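Cyclin-dependent kinase inhibitor 3 (Homo sapiens, PDB 1FPZ) removes phosphate from phosphotyrosine, phosphoserine and phosphothreonine in proteins, including CDK2, which it dephosphorylates in a cyclin-dependent manner, and may thereby help regulate the cell cycle. Local coordinates at residues A[46-51]-A[90-95]; A[77-82]-A[144-149]; A[153-158]-A[169-174]. The protein carries 1 engineered substitution. All blocks are in the same frame, centred on the assembly; numbering follows the deposited sequence.

Contact 1 of 3, residues A[46-51]-A[90-95]; sequences CALPGC and PNLLDL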
loop_
_atom_site.group_PDB
_atom_site.type_symbol
_atom_site.label_atom_id
_atom_site.label_comp_id
_atom_site.label_asym_id
_atom_site.label_seq_id
_atom_site.Cartn_x
_atom_site.Cartn_y
_atom_site.Cartn_z
ATOM N N CYS A 46 -3.257 1.144 5.509
ATOM C CA CYS A 46 -3.561 0.561 6.814
ATOM C C CYS A 46 -2.607 -0.553 7.207
ATOM O O CYS A 46 -1.694 -0.899 6.463
ATOM C CB CYS A 46 -4.988 0.011 6.830
ATOM S SG CYS A 46 -5.231 -1.505 5.858
ATOM N N ALA A 47 -2.826 -1.090 8.402
ATOM C CA ALA A 47 -2.039 -2.202 8.927
ATOM C C ALA A 47 -2.752 -3.502 8.553
ATOM O O ALA A 47 -3.870 -3.484 8.025
ATOM C CB ALA A 47 -1.928 -2.100 10.433
ATOM N N LEU A 48 -2.123 -4.630 8.853
ATOM C CA LEU A 48 -2.689 -5.929 8.516
ATOM C C LEU A 48 -4.054 -6.232 9.112
ATOM O O LEU A 48 -4.225 -6.346 10.326
ATOM C CB LEU A 48 -1.698 -7.029 8.895
ATOM C CG LEU A 48 -2.075 -8.463 8.514
ATOM C CD1 LEU A 48 -2.568 -8.541 7.075
ATOM C CD2 LEU A 48 -0.862 -9.352 8.718
ATOM N N PRO A 49 -5.059 -6.373 8.256
ATOM C CA PRO A 49 -6.411 -6.670 8.731
ATOM C C PRO A 49 -6.462 -8.092 9.312
ATOM O O PRO A 49 -5.829 -9.018 8.783
ATOM C CB PRO A 49 -7.258 -6.545 7.469
ATOM C CG PRO A 49 -6.377 -5.761 6.504
ATOM C CD PRO A 49 -5.011 -6.266 6.795
ATOM N N GLY A 50 -7.218 -8.270 10.391
ATOM C CA GLY A 50 -7.329 -9.582 11.007
ATOM C C GLY A 50 -6.050 -10.146 11.612
ATOM O O GLY A 50 -6.013 -11.316 12.002
ATOM N N CYS A 51 -5.005 -9.327 11.705
ATOM C CA CYS A 51 -3.739 -9.785 12.266
ATOM C C CYS A 51 -3.902 -10.273 13.698
ATOM O O CYS A 51 -4.660 -9.702 14.491
ATOM C CB CYS A 51 -2.706 -8.667 12.222
ATOM S SG CYS A 51 -1.081 -9.163 12.761
ATOM N N PRO A 90 -3.462 -16.722 6.776
ATOM C CA PRO A 90 -3.014 -17.389 5.551
ATOM C C PRO A 90 -4.007 -17.301 4.399
ATOM O O PRO A 90 -3.621 -17.302 3.230
ATOM C CB PRO A 90 -2.804 -18.832 6.002
ATOM C CG PRO A 90 -2.558 -18.704 7.489
ATOM C CD PRO A 90 -3.595 -17.697 7.868
ATOM N N ASN A 91 -5.292 -17.242 4.721
ATOM C CA ASN A 91 -6.299 -17.167 3.672
ATOM C C ASN A 91 -6.894 -15.769 3.552
ATOM O O ASN A 91 -8.068 -15.596 3.197
ATOM C CB ASN A 91 -7.404 -18.188 3.928
ATOM C CG ASN A 91 -8.058 -18.001 5.273
ATOM O OD1 ASN A 91 -7.375 -17.972 6.303
ATOM N ND2 ASN A 91 -9.382 -17.872 5.281
ATOM N N LEU A 92 -6.061 -14.776 3.846
ATOM C CA LEU A 92 -6.451 -13.372 3.768
ATOM C C LEU A 92 -6.957 -13.081 2.371
ATOM O O LEU A 92 -8.085 -12.609 2.186
ATOM C CB LEU A 92 -5.238 -12.480 4.078
ATOM C CG LEU A 92 -5.414 -10.959 4.056
ATOM C CD1 LEU A 92 -6.545 -10.561 4.980
ATOM C CD2 LEU A 92 -4.125 -10.296 4.482
ATOM N N LEU A 93 -6.111 -13.386 1.390
ATOM C CA LEU A 93 -6.427 -13.168 -0.015
ATOM C C LEU A 93 -7.756 -13.832 -0.374
ATOM O O LEU A 93 -8.594 -13.247 -1.065
ATOM C CB LEU A 93 -5.304 -13.726 -0.886
ATOM C CG LEU A 93 -3.876 -13.192 -0.736
ATOM C CD1 LEU A 93 -3.846 -11.691 -0.934
ATOM C CD2 LEU A 93 -3.337 -13.545 0.604
ATOM N N ASP A 94 -7.935 -15.061 0.112
ATOM C CA ASP A 94 -9.152 -15.838 -0.127
ATOM C C ASP A 94 -10.369 -15.039 0.342
ATOM O O ASP A 94 -11.312 -14.771 -0.410
ATOM C CB ASP A 94 -9.164 -17.145 0.694
ATOM C CG ASP A 94 -8.003 -18.086 0.389
ATOM O OD1 ASP A 94 -8.064 -19.231 0.902
ATOM O OD2 ASP A 94 -7.045 -17.710 -0.331
ATOM N N LEU A 95 -10.346 -14.702 1.626
ATOM C CA LEU A 95 -11.435 -13.960 2.243
ATOM C C LEU A 95 -11.836 -12.681 1.541
ATOM O O LEU A 95 -13.030 -12.406 1.403
ATOM C CB LEU A 95 -11.112 -13.641 3.702
ATOM C CG LEU A 95 -11.149 -14.850 4.642
ATOM C CD1 LEU A 95 -11.115 -14.390 6.094
ATOM C CD2 LEU A 95 -12.422 -15.654 4.385
#
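Leu48 and Leu92 make the central apolar contact between the loop 46-51 and the start of helix 92-98. One methyl from each side does the touching: Leu48 CD1 lies 3.5 Å from Leu92 CD2, tighter than ordinary van der Waals contact, while the two side chains run obliquely past one another. Leu92 reaches across because its CG stands anti to the backbone N (chi1 180°), which extends the branched end toward the loop. Its other methyl serves a different neighbour, with Leu92 CD1 4.2 Å from the carbonyl O of Pro49. The Pro49 side chain also points its CB toward the helix, although the ring stays a little further off, and together the two segments bury 101 Å². The pairing illustrates how a single leucine can use its fork to serve two consecutive residues of a loop.

The polar interactions shape each segment separately. Residues 48-51 form a type II beta turn, closed by a weak hydrogen bond from Cys51 N to Leu48 O at 3.4 Å, and Gly50 takes the positive phi (65°) usual at the third position of such a turn. Gly50 N is hydrogen-bonded to Asp63 OD2. On the other segment, Leu95 N to Asn91 O, 2.9 Å, closes the first helical turn.

In the fold, the loop leaves strand 42-46, and Leu48 and Pro49 also pack on His139 of the adjacent strand 136-139. Leu92 is further enclosed by Val60 of helix 60-70 and Leu84 of helix 81-86, so the contact closes a small core between the sheet and these helices.

Contact 2 of 3, residues A[77-82]-A[144-149]; sequences VFCTRG and LGRSCL. With SO4 (sulfate ion), chain G.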
loop_
_atom_site.group_PDB
_atom_site.type_symbol
_atom_site.label_atom_id
_atom_site.label_comp_id
_atom_site.label_asym_id
_atom_site.label_seq_id
_atom_site.Cartn_x
_atom_site.Cartn_y
_atom_site.Cartn_z
ATOM N N VAL A 77 -1.975 -5.862 -1.368
ATOM C CA VAL A 77 -1.305 -6.471 -0.232
ATOM C C VAL A 77 0.171 -6.684 -0.492
ATOM O O VAL A 77 0.530 -7.357 -1.464
ATOM C CB VAL A 77 -1.937 -7.820 0.089
ATOM C CG1 VAL A 77 -1.199 -8.490 1.254
ATOM C CG2 VAL A 77 -3.413 -7.626 0.406
ATOM N N PHE A 78 1.029 -6.120 0.360
ATOM C CA PHE A 78 2.457 -6.294 0.163
ATOM C C PHE A 78 3.086 -7.240 1.176
ATOM O O PHE A 78 4.297 -7.341 1.228
ATOM C CB PHE A 78 3.202 -4.955 0.162
ATOM C CG PHE A 78 2.577 -3.909 -0.725
ATOM C CD1 PHE A 78 1.836 -2.856 -0.165
ATOM C CD2 PHE A 78 2.778 -3.921 -2.091
ATOM C CE1 PHE A 78 1.312 -1.821 -0.954
ATOM C CE2 PHE A 78 2.258 -2.887 -2.898
ATOM C CZ PHE A 78 1.526 -1.836 -2.313
ATOM N N CYS A 79 2.261 -7.945 1.955
ATOM C CA CYS A 79 2.746 -8.910 2.945
ATOM C C CYS A 79 3.086 -10.217 2.254
ATOM O O CYS A 79 2.356 -10.637 1.363
ATOM C CB CYS A 79 1.671 -9.190 3.982
ATOM S SG CYS A 79 1.556 -7.938 5.275
ATOM N N THR A 80 4.180 -10.863 2.649
ATOM C CA THR A 80 4.541 -12.133 2.022
ATOM C C THR A 80 3.659 -13.254 2.547
ATOM O O THR A 80 2.865 -13.063 3.474
ATOM C CB THR A 80 6.000 -12.520 2.290
ATOM O OG1 THR A 80 6.206 -12.637 3.700
ATOM C CG2 THR A 80 6.946 -11.468 1.740
ATOM N N ARG A 81 3.786 -14.422 1.930
ATOM C CA ARG A 81 3.021 -15.603 2.324
ATOM C C ARG A 81 3.368 -16.021 3.756
ATOM O O ARG A 81 2.490 -16.378 4.542
ATOM C CB ARG A 81 3.320 -16.753 1.362
ATOM C CG ARG A 81 4.697 -16.646 0.695
ATOM C CD ARG A 81 5.291 -18.011 0.360
ATOM N NE ARG A 81 5.676 -18.724 1.580
ATOM C CZ ARG A 81 5.231 -19.928 1.914
ATOM N NH1 ARG A 81 4.380 -20.567 1.115
ATOM N NH2 ARG A 81 5.628 -20.484 3.053
ATOM N N GLY A 82 4.656 -15.984 4.083
ATOM C CA GLY A 82 5.075 -16.341 5.423
ATOM C C GLY A 82 4.363 -15.493 6.467
ATOM O O GLY A 82 3.824 -16.010 7.455
ATOM N N LEU A 144 3.451 1.024 7.182
ATOM C CA LEU A 144 4.456 2.018 7.467
ATOM C C LEU A 144 5.797 1.620 6.904
ATOM O O LEU A 144 6.595 1.001 7.595
ATOM C CB LEU A 144 4.548 2.161 8.982
ATOM C CG LEU A 144 5.582 3.112 9.553
ATOM C CD1 LEU A 144 5.092 4.530 9.369
ATOM C CD2 LEU A 144 5.788 2.810 11.030
ATOM N N GLY A 145 6.049 1.956 5.647
ATOM C CA GLY A 145 7.330 1.611 5.072
ATOM C C GLY A 145 7.148 1.038 3.701
ATOM O O GLY A 145 7.400 1.710 2.696
ATOM N N ARG A 146 6.733 -0.220 3.650
ATOM C CA ARG A 146 6.507 -0.836 2.371
ATOM C C ARG A 146 5.324 -0.106 1.739
ATOM O O ARG A 146 5.396 0.283 0.583
ATOM C CB ARG A 146 6.246 -2.339 2.553
ATOM C CG ARG A 146 7.538 -3.143 2.847
ATOM C CD ARG A 146 7.304 -4.655 2.979
ATOM N NE ARG A 146 6.658 -4.997 4.240
ATOM C CZ ARG A 146 6.353 -6.230 4.618
ATOM N NH1 ARG A 146 6.638 -7.260 3.815
ATOM N NH2 ARG A 146 5.758 -6.436 5.790
ATOM N N SER A 147 4.261 0.117 2.504
ATOM C CA SER A 147 3.091 0.810 1.964
ATOM C C SER A 147 3.368 2.257 1.606
ATOM O O SER A 147 2.900 2.737 0.572
ATOM C CB SER A 147 1.919 0.761 2.940
ATOM O OG SER A 147 1.376 -0.531 2.992
ATOM N N CYS A 148 4.136 2.953 2.449
ATOM C CA CYS A 148 4.456 4.350 2.176
ATOM C C CYS A 148 5.403 4.442 1.011
ATOM O O CYS A 148 5.387 5.417 0.253
ATOM C CB CYS A 148 5.092 4.996 3.390
ATOM S SG CYS A 148 4.064 4.801 4.802
ATOM N N LEU A 149 6.231 3.410 0.857
ATOM C CA LEU A 149 7.181 3.366 -0.249
ATOM C C LEU A 149 6.405 3.356 -1.571
ATOM O O LEU A 149 6.697 4.137 -2.482
ATOM C CB LEU A 149 8.052 2.107 -0.139
ATOM C CG LEU A 149 9.126 1.815 -1.177
ATOM C CD1 LEU A 149 10.386 2.571 -0.846
ATOM C CD2 LEU A 149 9.418 0.334 -1.172
HETATM S S SO4 G . 6.327 -2.146 6.564
HETATM O O1 SO4 G . 6.896 -3.092 5.621
HETATM O O2 SO4 G . 7.462 -1.538 7.280
HETATM O O3 SO4 G . 5.372 -2.850 7.458
HETATM O O4 SO4 G . 5.663 -1.045 5.850
#
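The phosphate-binding loop of the cysteine-dependent phosphatases, the CX5R signature, ends at Arg146, where helix 146-158 begins; here it meets residues 77-82, which follow strand 74-77. Ser140, an engineered replacement, occupies the position of the phosphocysteine intermediate. A sulfate from the crystallisation liquor, as is likely, lies in this loop, probably mimicking the substrate phosphate. As modelled, Arg146 N donates to sulfate O4, itself insecurely placed, at the N-terminal end of the helix, whose dipole probably helps to hold the anion. The sulfate sulfur lies in the guanidinium plane, at its edge, and Arg146 NE donates to O1; both oxygens sit too close to neighbouring atoms, so their places and these bonds are doubtful.

The arginine chain bends at chi3 (-74°), which brings NE round to the anion. Second-shell groups hold NH1: a salt bridge with Glu83 OE2 and a hydrogen bond with Ile108 O. Phe78 O lies obliquely to the guanidinium, 3.5 Å from Arg146 NH1, at an angle too poor for bonding. The Phe78 ring packs against the helix, where Ser147 OG approaches the ring edge, near its plane, 3.9 Å from Phe78 CD1.

Contact 3 of 3, residues A[153-158]-A[169-174]; sequences CLLLYL and DSLRDL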
loop_
_atom_site.group_PDB
_atom_site.type_symbol
_atom_site.label_atom_id
_atom_site.label_comp_id
_atom_site.label_asym_id
_atom_site.label_seq_id
_atom_site.Cartn_x
_atom_site.Cartn_y
_atom_site.Cartn_z
ATOM N N CYS A 153 6.016 6.272 -4.161
ATOM C CA CYS A 153 6.430 5.982 -5.526
ATOM C C CYS A 153 5.337 6.440 -6.502
ATOM O O CYS A 153 5.633 6.979 -7.559
ATOM C CB CYS A 153 6.666 4.483 -5.693
ATOM S SG CYS A 153 8.371 4.012 -5.586
ATOM N N LEU A 154 4.073 6.217 -6.134
ATOM C CA LEU A 154 2.929 6.588 -6.982
ATOM C C LEU A 154 2.889 8.113 -7.183
ATOM O O LEU A 154 2.524 8.581 -8.247
ATOM C CB LEU A 154 1.604 6.094 -6.364
ATOM C CG LEU A 154 0.291 6.480 -7.109
ATOM C CD1 LEU A 154 0.085 5.575 -8.314
ATOM C CD2 LEU A 154 -0.941 6.339 -6.192
ATOM N N LEU A 155 3.263 8.882 -6.162
ATOM C CA LEU A 155 3.273 10.340 -6.290
ATOM C C LEU A 155 4.335 10.729 -7.323
ATOM O O LEU A 155 4.054 11.523 -8.214
ATOM C CB LEU A 155 3.556 11.025 -4.944
ATOM C CG LEU A 155 2.433 10.822 -3.918
ATOM C CD1 LEU A 155 2.782 11.512 -2.623
ATOM C CD2 LEU A 155 1.108 11.380 -4.493
ATOM N N LEU A 156 5.545 10.172 -7.211
ATOM C CA LEU A 156 6.597 10.465 -8.187
ATOM C C LEU A 156 6.128 9.997 -9.553
ATOM O O LEU A 156 6.386 10.630 -10.582
ATOM C CB LEU A 156 7.877 9.715 -7.849
ATOM C CG LEU A 156 8.826 10.162 -6.745
ATOM C CD1 LEU A 156 8.215 11.198 -5.819
ATOM C CD2 LEU A 156 9.220 8.933 -5.993
ATOM N N TYR A 157 5.436 8.868 -9.548
ATOM C CA TYR A 157 4.938 8.264 -10.766
ATOM C C TYR A 157 3.956 9.168 -11.489
ATOM O O TYR A 157 4.106 9.408 -12.685
ATOM C CB TYR A 157 4.293 6.916 -10.423
ATOM C CG TYR A 157 3.921 6.081 -11.624
ATOM C CD1 TYR A 157 4.895 5.401 -12.368
ATOM C CD2 TYR A 157 2.591 5.983 -12.025
ATOM C CE1 TYR A 157 4.539 4.644 -13.493
ATOM C CE2 TYR A 157 2.223 5.241 -13.121
ATOM C CZ TYR A 157 3.192 4.570 -13.856
ATOM O OH TYR A 157 2.778 3.804 -14.917
ATOM N N LEU A 158 2.962 9.689 -10.771
ATOM C CA LEU A 158 1.968 10.558 -11.404
ATOM C C LEU A 158 2.377 12.029 -11.535
ATOM O O LEU A 158 1.640 12.818 -12.104
ATOM C CB LEU A 158 0.625 10.466 -10.669
ATOM C CG LEU A 158 -0.127 9.136 -10.718
ATOM C CD1 LEU A 158 -1.198 9.113 -9.651
ATOM C CD2 LEU A 158 -0.747 8.933 -12.094
ATOM N N ASP A 169 7.806 13.516 2.414
ATOM C CA ASP A 169 7.182 14.421 3.377
ATOM C C ASP A 169 5.666 14.224 3.432
ATOM O O ASP A 169 5.062 14.205 4.503
ATOM C CB ASP A 169 7.502 15.876 3.014
ATOM C CG ASP A 169 9.000 16.175 3.032
ATOM O OD1 ASP A 169 9.714 15.545 3.843
ATOM O OD2 ASP A 169 9.462 17.049 2.254
ATOM N N SER A 170 5.042 14.073 2.269
ATOM C CA SER A 170 3.597 13.875 2.239
ATOM C C SER A 170 3.168 12.625 2.996
ATOM O O SER A 170 2.162 12.641 3.698
ATOM C CB SER A 170 3.086 13.787 0.802
ATOM O OG SER A 170 3.436 14.929 0.047
ATOM N N LEU A 171 3.916 11.533 2.854
ATOM C CA LEU A 171 3.568 10.300 3.557
ATOM C C LEU A 171 3.910 10.406 5.038
ATOM O O LEU A 171 3.196 9.862 5.894
ATOM C CB LEU A 171 4.281 9.094 2.922
ATOM C CG LEU A 171 3.591 8.403 1.729
ATOM C CD1 LEU A 171 2.254 7.880 2.181
ATOM C CD2 LEU A 171 3.414 9.363 0.557
ATOM N N ARG A 172 4.997 11.117 5.333
ATOM C CA ARG A 172 5.430 11.331 6.710
ATOM C C ARG A 172 4.286 12.052 7.433
ATOM O O ARG A 172 3.965 11.748 8.577
ATOM C CB ARG A 172 6.719 12.181 6.721
ATOM C CG ARG A 172 7.979 11.537 6.061
ATOM C CD ARG A 172 9.177 12.527 5.975
ATOM N NE ARG A 172 10.445 11.935 5.517
ATOM C CZ ARG A 172 11.554 12.627 5.241
ATOM N NH1 ARG A 172 11.586 13.951 5.369
ATOM N NH2 ARG A 172 12.639 12.001 4.820
ATOM N N ASP A 173 3.657 12.988 6.722
ATOM C CA ASP A 173 2.546 13.769 7.253
ATOM C C ASP A 173 1.312 12.920 7.448
ATOM O O ASP A 173 0.416 13.291 8.195
ATOM C CB ASP A 173 2.217 14.929 6.309
ATOM C CG ASP A 173 3.381 15.918 6.154
ATOM O OD1 ASP A 173 3.206 16.931 5.426
ATOM O OD2 ASP A 173 4.461 15.690 6.750
ATOM N N LEU A 174 1.274 11.779 6.767
ATOM C CA LEU A 174 0.144 10.861 6.852
ATOM C C LEU A 174 0.368 9.721 7.839
ATOM O O LEU A 174 -0.540 9.345 8.574
ATOM C CB LEU A 174 -0.144 10.250 5.477
ATOM C CG LEU A 174 -1.530 9.675 5.136
ATOM C CD1 LEU A 174 -1.383 8.209 4.764
ATOM C CD2 LEU A 174 -2.520 9.862 6.284
#
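In the same helical turn as Ser170 and Leu171, the two residues that meet Leu155, Arg172 NH1 forms a salt bridge with Asp169 OD1 at 2.9 Å, one turn back along the helix. Its other terminal nitrogen is engaged as well, since a hydrogen bond joins Arg172 NH2 to Tyr186 OH, with a long, weak ion pair to Glu165 OE2 besides. Bonds on both terminal nitrogens probably limit the rotation of the guanidinium. These charges gather on the helix away from Leu155, and the meeting itself is apolar.

Across the contact a single methyl does the work. Leu155 CD1 touches Leu171 CD2 at 3.9 Å, and the same methyl lies 4.1 Å from Ser170 CB. Leu155 has its CG anti to the carbonyl carbon (chi1 -67°), and an extended chi2 of 180° carries CD1 onward to the neighbouring helix. All three residues point their CB atoms toward the opposite segment, and all are buried. Ser170 meets the leucine chiefly through CB, while OG bonds to Gln166 O of its own helix. A buried polar side chain is thus satisfied locally while its CB takes part in apolar packing.

The interface is small, 77 Å², and the nearest CA atoms, those of Leu155 and Ser170, are 9.2 Å apart. Leu171 also rests on Cys148, Ala151 and Ala152, extending the seam along helix 146-158. Helices 146-158 and 164-175 follow one another in the chain, so the arrangement is that of two consecutive helices packed together in the alpha/beta protein-tyrosine phosphatase fold.

In the fold
The three contacts are graded by distance from the catalytic position. The side chain of Arg146 in contact 2 comes about 3 Å from that of the engineered Ser140, Leu48 in contact 1 about 7 Å, and Leu171 in contact 3 about 11 Å. Contacts 1 and 2 interleave along the chain, and helices 81-86 and 92-98 lead from one to the other. Contacts 2 and 3 share helix 146-158 and touch where Cys148 O meets Leu171 CG at 3.8 Å. Contacts 1 and 3 lie 24 Å apart between centres, on opposite sides of the chain's centre, with contact 2, 12 Å from contact 1 and 16 Å from contact 3 between centres, lying between them.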